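Local atomic coordinates of AlyGC (Glaciecola chathamensis, PDB entry 5GKD), a protein that probably cleaves the marine polysaccharide alginate by beta-elimination, as a calcium-containing lyase of polysaccharide lyase family 6. Residues G509-D514 with Y543-K548; R67-H72 with K97-S102; Q305-L310 with A335-N340. All coordinates share one frame; numbering follows the deposited sequence.

Interaction 1: residues G509-D514 with Y543-K548; sequences GNLTLD and YRLAIK
The guanidinium of R544 carries CB of N510 over one face and makes a cation-pi contact with the ring of F436, a residue outside both strands. The N510 amide crosses it with the two planes 51° apart, and ND2 of N510 comes within 3.2 Å of NH2 of R544; both are donors, and each turns to another partner, ND2 to T482 OG1 and NH2 to the carbonyl of V434. The bond across the two strands is made by the other end of the amide: N510 OD1 takes the backbone N-H of R544 at 2.8 Å on a lone pair in the carbonyl plane, though the N-H...O angle is only 134°. With CG beside its own backbone N (chi1 -54°), N510 can present OD1 there, continuing the hydrogen-bonding pattern with a side-chain acceptor. A water bonded to both N510 OD1 and R544 NE ties the two side chains together again. Beyond this end the backbones alternate regularly: L511 N to R544 O, A546 N to L511 O (2.9 Å), L513 N to A546 O and K548 N to L513 O. Equivalent residues stack in register on both faces. L511 CD2 meets L545 CD1 at 4.1 Å, the two leucines side by side and pointing the same way, while on the other face T512 OG1 rests 3.5 Å from A546 CB and shares a water with K548 NZ. Strands 510-514 and 543-548 run almost exactly parallel, their axes 4.7 Å apart, and strands 482-487 and 572-578 continue the sheet outward: the stacking of successive coils in a right-handed parallel beta-helix.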
loop_
_atom_site.group_PDB
_atom_site.type_symbol
_atom_site.label_atom_id
_atom_site.label_comp_id
_atom_site.label_asym_id
_atom_site.label_seq_id
_atom_site.Cartn_x
_atom_site.Cartn_y
_atom_site.Cartn_z
ATOM N N GLY A 509 -13.397 6.873 9.878
ATOM C CA GLY A 509 -14.576 6.084 9.594
ATOM C C GLY A 509 -14.683 4.881 10.518
ATOM O O GLY A 509 -13.698 4.206 10.819
ATOM N N ASN A 510 -15.899 4.635 10.989
ATOM C CA ASN A 510 -16.259 3.432 11.720
ATOM C C ASN A 510 -17.690 3.116 11.307
ATOM O O ASN A 510 -18.506 4.027 11.171
ATOM C CB ASN A 510 -16.139 3.609 13.253
ATOM C CG ASN A 510 -14.750 4.109 13.701
ATOM O OD1 ASN A 510 -13.795 3.350 13.731
ATOM N ND2 ASN A 510 -14.656 5.384 14.079
ATOM N N LEU A 511 -17.995 1.839 11.083
ATOM C CA LEU A 511 -19.220 1.471 10.388
ATOM C C LEU A 511 -19.978 0.381 11.131
ATOM O O LEU A 511 -19.394 -0.640 11.498
ATOM C CB LEU A 511 -18.908 0.994 8.960
ATOM C CG LEU A 511 -20.100 0.472 8.146
ATOM C CD1 LEU A 511 -21.143 1.572 7.943
ATOM C CD2 LEU A 511 -19.670 -0.125 6.797
ATOM N N THR A 512 -21.275 0.596 11.335
ATOM C CA THR A 512 -22.199 -0.458 11.725
ATOM C C THR A 512 -23.234 -0.633 10.627
ATOM O O THR A 512 -23.829 0.348 10.171
ATOM C CB THR A 512 -22.890 -0.149 13.050
ATOM O OG1 THR A 512 -21.945 -0.239 14.122
ATOM C CG2 THR A 512 -24.040 -1.128 13.301
ATOM N N LEU A 513 -23.404 -1.868 10.170
ATOM C CA LEU A 513 -24.491 -2.257 9.286
ATOM C C LEU A 513 -25.460 -3.112 10.089
ATOM O O LEU A 513 -25.046 -4.072 10.746
ATOM C CB LEU A 513 -23.989 -3.042 8.071
ATOM C CG LEU A 513 -23.014 -2.368 7.112
ATOM C CD1 LEU A 513 -22.588 -3.329 6.034
ATOM C CD2 LEU A 513 -23.631 -1.151 6.495
ATOM N N ASP A 514 -26.743 -2.773 10.020
ATOM C CA ASP A 514 -27.758 -3.419 10.842
ATOM C C ASP A 514 -28.985 -3.672 9.970
ATOM O O ASP A 514 -29.644 -2.727 9.524
ATOM C CB ASP A 514 -28.083 -2.545 12.054
ATOM C CG ASP A 514 -29.076 -3.183 12.995
ATOM O OD1 ASP A 514 -29.477 -4.343 12.752
ATOM O OD2 ASP A 514 -29.431 -2.523 14.000
ATOM N N TYR A 543 -9.925 1.440 13.061
ATOM C CA TYR A 543 -11.340 1.536 12.715
ATOM C C TYR A 543 -12.107 0.404 13.386
ATOM O O TYR A 543 -11.530 -0.584 13.830
ATOM C CB TYR A 543 -11.569 1.513 11.182
ATOM C CG TYR A 543 -11.224 0.192 10.556
ATOM C CD1 TYR A 543 -9.906 -0.133 10.248
ATOM C CD2 TYR A 543 -12.200 -0.747 10.310
ATOM C CE1 TYR A 543 -9.586 -1.350 9.700
ATOM C CE2 TYR A 543 -11.887 -1.969 9.744
ATOM C CZ TYR A 543 -10.581 -2.268 9.450
ATOM O OH TYR A 543 -10.285 -3.493 8.911
ATOM N N ARG A 544 -13.431 0.561 13.435
ATOM C CA ARG A 544 -14.359 -0.425 13.965
ATOM C C ARG A 544 -15.377 -0.804 12.892
ATOM O O ARG A 544 -15.872 0.059 12.162
ATOM C CB ARG A 544 -15.095 0.120 15.206
ATOM C CG ARG A 544 -14.217 0.361 16.419
ATOM C CD ARG A 544 -14.890 1.247 17.452
ATOM N NE ARG A 544 -14.829 2.660 17.090
ATOM C CZ ARG A 544 -15.754 3.554 17.425
ATOM N NH1 ARG A 544 -16.814 3.177 18.129
ATOM N NH2 ARG A 544 -15.632 4.813 17.044
ATOM N N LEU A 545 -15.707 -2.092 12.811
ATOM C CA LEU A 545 -16.698 -2.586 11.861
ATOM C C LEU A 545 -17.620 -3.573 12.570
ATOM O O LEU A 545 -17.152 -4.585 13.097
ATOM C CB LEU A 545 -16.010 -3.240 10.651
ATOM C CG LEU A 545 -16.899 -3.957 9.630
ATOM C CD1 LEU A 545 -17.932 -3.014 9.061
ATOM C CD2 LEU A 545 -16.060 -4.574 8.524
ATOM N N ALA A 546 -18.921 -3.273 12.589
ATOM C CA ALA A 546 -19.949 -4.135 13.172
ATOM C C ALA A 546 -20.994 -4.454 12.114
ATOM O O ALA A 546 -21.448 -3.560 11.395
ATOM C CB ALA A 546 -20.620 -3.475 14.382
ATOM N N ILE A 547 -21.367 -5.728 12.017
ATOM C CA ILE A 547 -22.303 -6.219 11.012
ATOM C C ILE A 547 -23.329 -7.094 11.718
ATOM O O ILE A 547 -22.969 -8.122 12.304
ATOM C CB ILE A 547 -21.581 -7.001 9.906
ATOM C CG1 ILE A 547 -20.632 -6.071 9.153
ATOM C CG2 ILE A 547 -22.573 -7.641 8.947
ATOM C CD1 ILE A 547 -19.782 -6.770 8.169
ATOM N N LYS A 548 -24.599 -6.687 11.672
ATOM C CA LYS A 548 -25.663 -7.340 12.436
ATOM C C LYS A 548 -26.890 -7.519 11.562
ATOM O O LYS A 548 -27.289 -6.590 10.861
ATOM C CB LYS A 548 -26.062 -6.523 13.673
ATOM C CG LYS A 548 -24.909 -5.982 14.452
ATOM C CD LYS A 548 -25.332 -5.001 15.528
ATOM C CE LYS A 548 -24.087 -4.530 16.284
ATOM N NZ LYS A 548 -24.375 -3.570 17.381
HETATM O O HOH W 1 -12.185 3.751 16.179
HETATM O O HOH W 2 -22.537 -1.211 16.529
#

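Interaction 2: residues R67-H72 with K97-S102; sequences RLAGEH and KDVLAS. With PO4 (phosphate ion), chain I.
L68 and A101 meet through their CB atoms, 3.9 Å apart, and A101 CB also lies 3.5 Å from L68 O, while A69 CB packs on V99 CG1. The side chain of R67, the residue before L68, makes no contact with 97-102. From CB, its CG lies beside the backbone N, and the side chain touches L37 of strand 35-41. CD continues the extended start, and a bend at chi3 turns NE and the guanidinium toward a phosphate, probably from the crystallisation liquor. CZ faces the anion edge-on, with the phosphorus in the guanidinium plane. Of the two terminal nitrogens, NH1 gives a bond to phosphate O3 and a second one to the carbonyl of R95, and NH2 reaches phosphate O1 at 2.7 Å with an N-H...O angle of 167°. The segments themselves join by backbone. G70, at a corner of the chain, donates its N-H to L100 O at 3.0 Å, nearly straight at 175°, and its O accepts from S102 N. Its backbone angles call for glycine, since a CB would press on the preceding carbonyl. H72 N adds a weak bond to S102 O. The parallel pairing, G70 with A101 and E71 with S102, begins at the corner; strands 67-69 and 99-102 are turned 85° from one another. R95 NH2 also binds the phosphate, so the two arginines form an anion-binding spot whose positive charges the phosphate probably helps to balance.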
loop_
_atom_site.group_PDB
_atom_site.type_symbol
_atom_site.label_atom_id
_atom_site.label_comp_id
_atom_site.label_asym_id
_atom_site.label_seq_id
_atom_site.Cartn_x
_atom_site.Cartn_y
_atom_site.Cartn_z
ATOM N N ARG A 67 12.942 22.137 19.356
ATOM C CA ARG A 67 14.227 21.672 19.857
ATOM C C ARG A 67 14.732 22.671 20.881
ATOM O O ARG A 67 14.673 23.880 20.648
ATOM C CB ARG A 67 15.244 21.492 18.726
ATOM C CG ARG A 67 14.962 20.276 17.836
ATOM C CD ARG A 67 15.926 20.177 16.672
ATOM N NE ARG A 67 15.777 21.298 15.752
ATOM C CZ ARG A 67 16.705 21.707 14.891
ATOM N NH1 ARG A 67 17.890 21.100 14.832
ATOM N NH2 ARG A 67 16.447 22.738 14.095
ATOM N N LEU A 68 15.172 22.168 22.031
ATOM C CA LEU A 68 15.846 22.969 23.044
ATOM C C LEU A 68 17.341 22.692 22.992
ATOM O O LEU A 68 17.754 21.544 22.841
ATOM C CB LEU A 68 15.331 22.655 24.452
ATOM C CG LEU A 68 13.935 23.114 24.838
ATOM C CD1 LEU A 68 12.883 22.174 24.251
ATOM C CD2 LEU A 68 13.774 23.229 26.360
ATOM N N ALA A 69 18.150 23.739 23.123
ATOM C CA ALA A 69 19.602 23.569 23.103
ATOM C C ALA A 69 20.248 24.623 23.988
ATOM O O ALA A 69 19.877 25.795 23.910
ATOM C CB ALA A 69 20.138 23.658 21.667
ATOM N N GLY A 70 21.201 24.218 24.822
ATOM C CA GLY A 70 21.784 25.149 25.778
ATOM C C GLY A 70 21.459 24.797 27.215
ATOM O O GLY A 70 21.489 23.633 27.578
ATOM N N GLU A 71 21.121 25.769 28.046
ATOM C CA GLU A 71 20.825 25.451 29.433
ATOM C C GLU A 71 19.960 26.538 30.046
ATOM O O GLU A 71 19.912 27.671 29.561
ATOM C CB GLU A 71 22.110 25.266 30.257
ATOM C CG GLU A 71 23.139 26.353 30.055
ATOM C CD GLU A 71 24.314 26.223 31.012
ATOM O OE1 GLU A 71 24.524 25.123 31.557
ATOM O OE2 GLU A 71 25.009 27.233 31.251
ATOM N N HIS A 72 19.276 26.167 31.133
ATOM C CA HIS A 72 18.404 27.067 31.882
ATOM C C HIS A 72 17.327 27.688 30.990
ATOM O O HIS A 72 17.062 28.888 31.026
ATOM C CB HIS A 72 19.236 28.124 32.613
ATOM C CG HIS A 72 20.157 27.523 33.630
ATOM N ND1 HIS A 72 19.706 27.001 34.827
ATOM C CD2 HIS A 72 21.492 27.297 33.602
ATOM C CE1 HIS A 72 20.729 26.510 35.504
ATOM N NE2 HIS A 72 21.823 26.671 34.781
ATOM N N LYS A 97 23.005 15.638 17.997
ATOM C CA LYS A 97 23.713 14.750 18.919
ATOM C C LYS A 97 24.871 15.427 19.639
ATOM O O LYS A 97 25.292 14.944 20.692
ATOM C CB LYS A 97 24.232 13.511 18.190
ATOM C CG LYS A 97 25.277 13.786 17.135
ATOM C CD LYS A 97 25.699 12.494 16.426
ATOM C CE LYS A 97 26.979 12.691 15.609
ATOM N NZ LYS A 97 27.606 11.391 15.212
ATOM N N ASP A 98 25.386 16.533 19.124
ATOM C CA ASP A 98 26.531 17.187 19.733
ATOM C C ASP A 98 26.170 18.446 20.515
ATOM O O ASP A 98 27.045 19.024 21.157
ATOM C CB ASP A 98 27.566 17.527 18.653
ATOM C CG ASP A 98 28.100 16.282 17.960
ATOM O OD1 ASP A 98 28.835 15.497 18.598
ATOM O OD2 ASP A 98 27.770 16.084 16.776
ATOM N N VAL A 99 24.916 18.892 20.467
ATOM C CA VAL A 99 24.509 20.116 21.144
ATOM C C VAL A 99 23.193 19.828 21.850
ATOM O O VAL A 99 22.136 19.797 21.208
ATOM C CB VAL A 99 24.357 21.294 20.157
ATOM C CG1 VAL A 99 23.982 22.559 20.888
ATOM C CG2 VAL A 99 25.629 21.504 19.334
ATOM N N LEU A 100 23.254 19.631 23.167
ATOM C CA LEU A 100 22.151 19.168 24.002
ATOM C C LEU A 100 21.585 20.314 24.832
ATOM O O LEU A 100 22.154 21.401 24.915
ATOM C CB LEU A 100 22.613 18.047 24.945
ATOM C CG LEU A 100 22.861 16.588 24.526
ATOM C CD1 LEU A 100 22.924 16.390 23.031
ATOM C CD2 LEU A 100 24.103 16.050 25.214
ATOM N N ALA A 101 20.450 20.054 25.466
ATOM C CA ALA A 101 19.907 20.928 26.489
ATOM C C ALA A 101 20.074 20.275 27.856
ATOM O O ALA A 101 19.888 19.062 27.998
ATOM C CB ALA A 101 18.430 21.228 26.243
ATOM N N SER A 102 20.433 21.083 28.848
ATOM C CA SER A 102 20.509 20.675 30.241
ATOM C C SER A 102 19.822 21.731 31.100
ATOM O O SER A 102 19.637 22.868 30.677
ATOM C CB SER A 102 21.973 20.487 30.697
ATOM O OG SER A 102 22.511 19.255 30.240
HETATM P P PO4 I . 19.751 22.829 12.222
HETATM O O1 PO4 I . 18.302 23.252 12.165
HETATM O O2 PO4 I . 20.642 24.026 11.987
HETATM O O3 PO4 I . 20.095 22.227 13.565
HETATM O O4 PO4 I . 19.982 21.800 11.148
#

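Interaction 3: residues Q305-L310 with A335-N340; sequences QVDNAL and APINSN
A335 starts the contact with its carbonyl, which accepts NE2 of Q305 at 2.8 Å in the carbonyl plane. An extended side chain, with CG opposite the backbone N (chi1 175°), carries the Q305 amide across to that oxygen. P336 follows, its CB 4.0 Å from V306 CB. At I337 the backbone N-H bonds to V306 O, and the side chain crosses that of Q305 at about a right angle, CD1 lying 3.4 Å from Q305 OE1. The oxygen of I337 is gripped twice, by N308 N at 3.0 Å and by the hydroxyl of S339, which reach it from opposite faces of its carbonyl plane. N338 lies alongside D307 and sends ND2 to D307 OD1 (3.0 Å, N-H...O angle 170°); the acceptor sits in the amide plane but is approached from above the carboxylate plane. S339 OG, besides donating to I337 O, accepts the N-H of A309 at 3.0 Å, so this buried hydroxyl relays between the two segments. N340 ends the walk: its N-H goes to A309 O, its CB nears L310 CD2, and its ND2 shares a water with A309 O and N308 OD1. N308 ND2 turns instead to D269. P336 and V306 both pack against V291 of strand 289-292, and P336 also touches I364. L310 opens strand 310-317 and S339 opens strand 339-347, which pair in parallel and are flanked by strands 271-278 and 364-372.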
loop_
_atom_site.group_PDB
_atom_site.type_symbol
_atom_site.label_atom_id
_atom_site.label_comp_id
_atom_site.label_asym_id
_atom_site.label_seq_id
_atom_site.Cartn_x
_atom_site.Cartn_y
_atom_site.Cartn_z
ATOM N N GLN A 305 17.956 -12.885 33.785
ATOM C CA GLN A 305 17.387 -13.622 34.904
ATOM C C GLN A 305 17.048 -12.696 36.065
ATOM O O GLN A 305 17.816 -11.795 36.407
ATOM C CB GLN A 305 18.390 -14.686 35.349
ATOM C CG GLN A 305 18.003 -15.492 36.593
ATOM C CD GLN A 305 19.085 -16.483 36.983
ATOM O OE1 GLN A 305 20.261 -16.132 37.045
ATOM N NE2 GLN A 305 18.692 -17.731 37.235
ATOM N N VAL A 306 15.881 -12.912 36.666
ATOM C CA VAL A 306 15.531 -12.172 37.872
ATOM C C VAL A 306 16.421 -12.631 39.021
ATOM O O VAL A 306 16.492 -13.822 39.343
ATOM C CB VAL A 306 14.046 -12.352 38.213
ATOM C CG1 VAL A 306 13.768 -11.806 39.589
ATOM C CG2 VAL A 306 13.204 -11.628 37.212
ATOM N N ASP A 307 17.095 -11.677 39.649
ATOM C CA ASP A 307 18.114 -11.935 40.656
ATOM C C ASP A 307 17.983 -10.846 41.704
ATOM O O ASP A 307 18.100 -9.664 41.373
ATOM C CB ASP A 307 19.505 -11.921 40.013
ATOM C CG ASP A 307 20.618 -12.302 40.964
ATOM O OD1 ASP A 307 20.366 -12.524 42.163
ATOM O OD2 ASP A 307 21.773 -12.381 40.484
ATOM N N ASN A 308 17.705 -11.237 42.951
ATOM C CA ASN A 308 17.588 -10.288 44.055
ATOM C C ASN A 308 16.466 -9.271 43.813
ATOM O O ASN A 308 16.625 -8.070 44.037
ATOM C CB ASN A 308 18.930 -9.588 44.310
ATOM C CG ASN A 308 18.948 -8.792 45.599
ATOM O OD1 ASN A 308 18.274 -9.132 46.555
ATOM N ND2 ASN A 308 19.714 -7.719 45.619
ATOM N N ALA A 309 15.323 -9.744 43.340
ATOM C CA ALA A 309 14.114 -8.932 43.397
ATOM C C ALA A 309 13.594 -8.856 44.829
ATOM O O ALA A 309 13.744 -9.791 45.618
ATOM C CB ALA A 309 13.027 -9.511 42.490
ATOM N N LEU A 310 12.975 -7.729 45.162
ATOM C CA LEU A 310 12.350 -7.519 46.467
ATOM C C LEU A 310 10.942 -6.984 46.241
ATOM O O LEU A 310 10.766 -5.879 45.714
ATOM C CB LEU A 310 13.177 -6.555 47.313
ATOM C CG LEU A 310 13.110 -6.532 48.846
ATOM C CD1 LEU A 310 12.938 -5.097 49.299
ATOM C CD2 LEU A 310 12.057 -7.436 49.475
ATOM N N ALA A 335 15.414 -19.488 35.929
ATOM C CA ALA A 335 14.355 -19.144 36.869
ATOM C C ALA A 335 14.839 -18.116 37.886
ATOM O O ALA A 335 16.042 -17.920 38.061
ATOM C CB ALA A 335 13.857 -20.406 37.572
ATOM N N PRO A 336 13.919 -17.436 38.566
ATOM C CA PRO A 336 14.324 -16.362 39.488
ATOM C C PRO A 336 15.142 -16.871 40.673
ATOM O O PRO A 336 14.851 -17.928 41.243
ATOM C CB PRO A 336 12.987 -15.779 39.954
ATOM C CG PRO A 336 11.998 -16.187 38.941
ATOM C CD PRO A 336 12.459 -17.510 38.411
ATOM N N ILE A 337 16.158 -16.094 41.070
ATOM C CA ILE A 337 17.022 -16.482 42.181
ATOM C C ILE A 337 17.191 -15.343 43.182
ATOM O O ILE A 337 16.917 -14.175 42.898
ATOM C CB ILE A 337 18.411 -16.966 41.708
ATOM C CG1 ILE A 337 19.054 -15.952 40.762
ATOM C CG2 ILE A 337 18.289 -18.316 41.038
ATOM C CD1 ILE A 337 20.535 -16.237 40.448
ATOM N N ASN A 338 17.622 -15.724 44.390
ATOM C CA ASN A 338 17.966 -14.793 45.472
ATOM C C ASN A 338 16.911 -13.719 45.716
ATOM O O ASN A 338 17.239 -12.611 46.130
ATOM C CB ASN A 338 19.312 -14.123 45.210
ATOM C CG ASN A 338 20.404 -15.118 44.944
ATOM O OD1 ASN A 338 20.553 -16.098 45.663
ATOM N ND2 ASN A 338 21.165 -14.883 43.892
ATOM N N SER A 339 15.642 -14.026 45.505
ATOM C CA SER A 339 14.607 -13.009 45.588
ATOM C C SER A 339 13.736 -13.215 46.822
ATOM O O SER A 339 13.797 -14.250 47.495
ATOM C CB SER A 339 13.764 -13.018 44.306
ATOM O OG SER A 339 14.574 -12.623 43.224
ATOM N N ASN A 340 12.899 -12.216 47.104
ATOM C CA ASN A 340 12.080 -12.197 48.314
ATOM C C ASN A 340 10.753 -11.507 48.052
ATOM O O ASN A 340 10.724 -10.406 47.505
ATOM C CB ASN A 340 12.805 -11.482 49.458
ATOM C CG ASN A 340 13.980 -12.286 49.995
ATOM O OD1 ASN A 340 13.801 -13.168 50.836
ATOM N ND2 ASN A 340 15.172 -12.009 49.493
HETATM O O HOH W 3 15.436 -9.662 47.565
HETATM O O HOH W 4 18.688 -11.835 48.138
#

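In the fold
From the N terminus, interaction 2 comes first, closing a loop of 24 residues between 67-72 and 97-102 in an early part of the chondroitinase B-like region. Interaction 3 follows in the same region, joining 305-310 to 335-340 across another 24 residues; the centres of these two lie about 39 Å apart. Between them in sequence fall the calcium ligands N180, E183, E212 and E214. Interaction 1 belongs to a second stack of parallel strands further along the chain, where 28 residues separate 509-514 from 543-548. Its centre is about 48 Å from each of the others. The three loops lie in series, neither nested nor crossed, each linking segments of successive beta-helical turns.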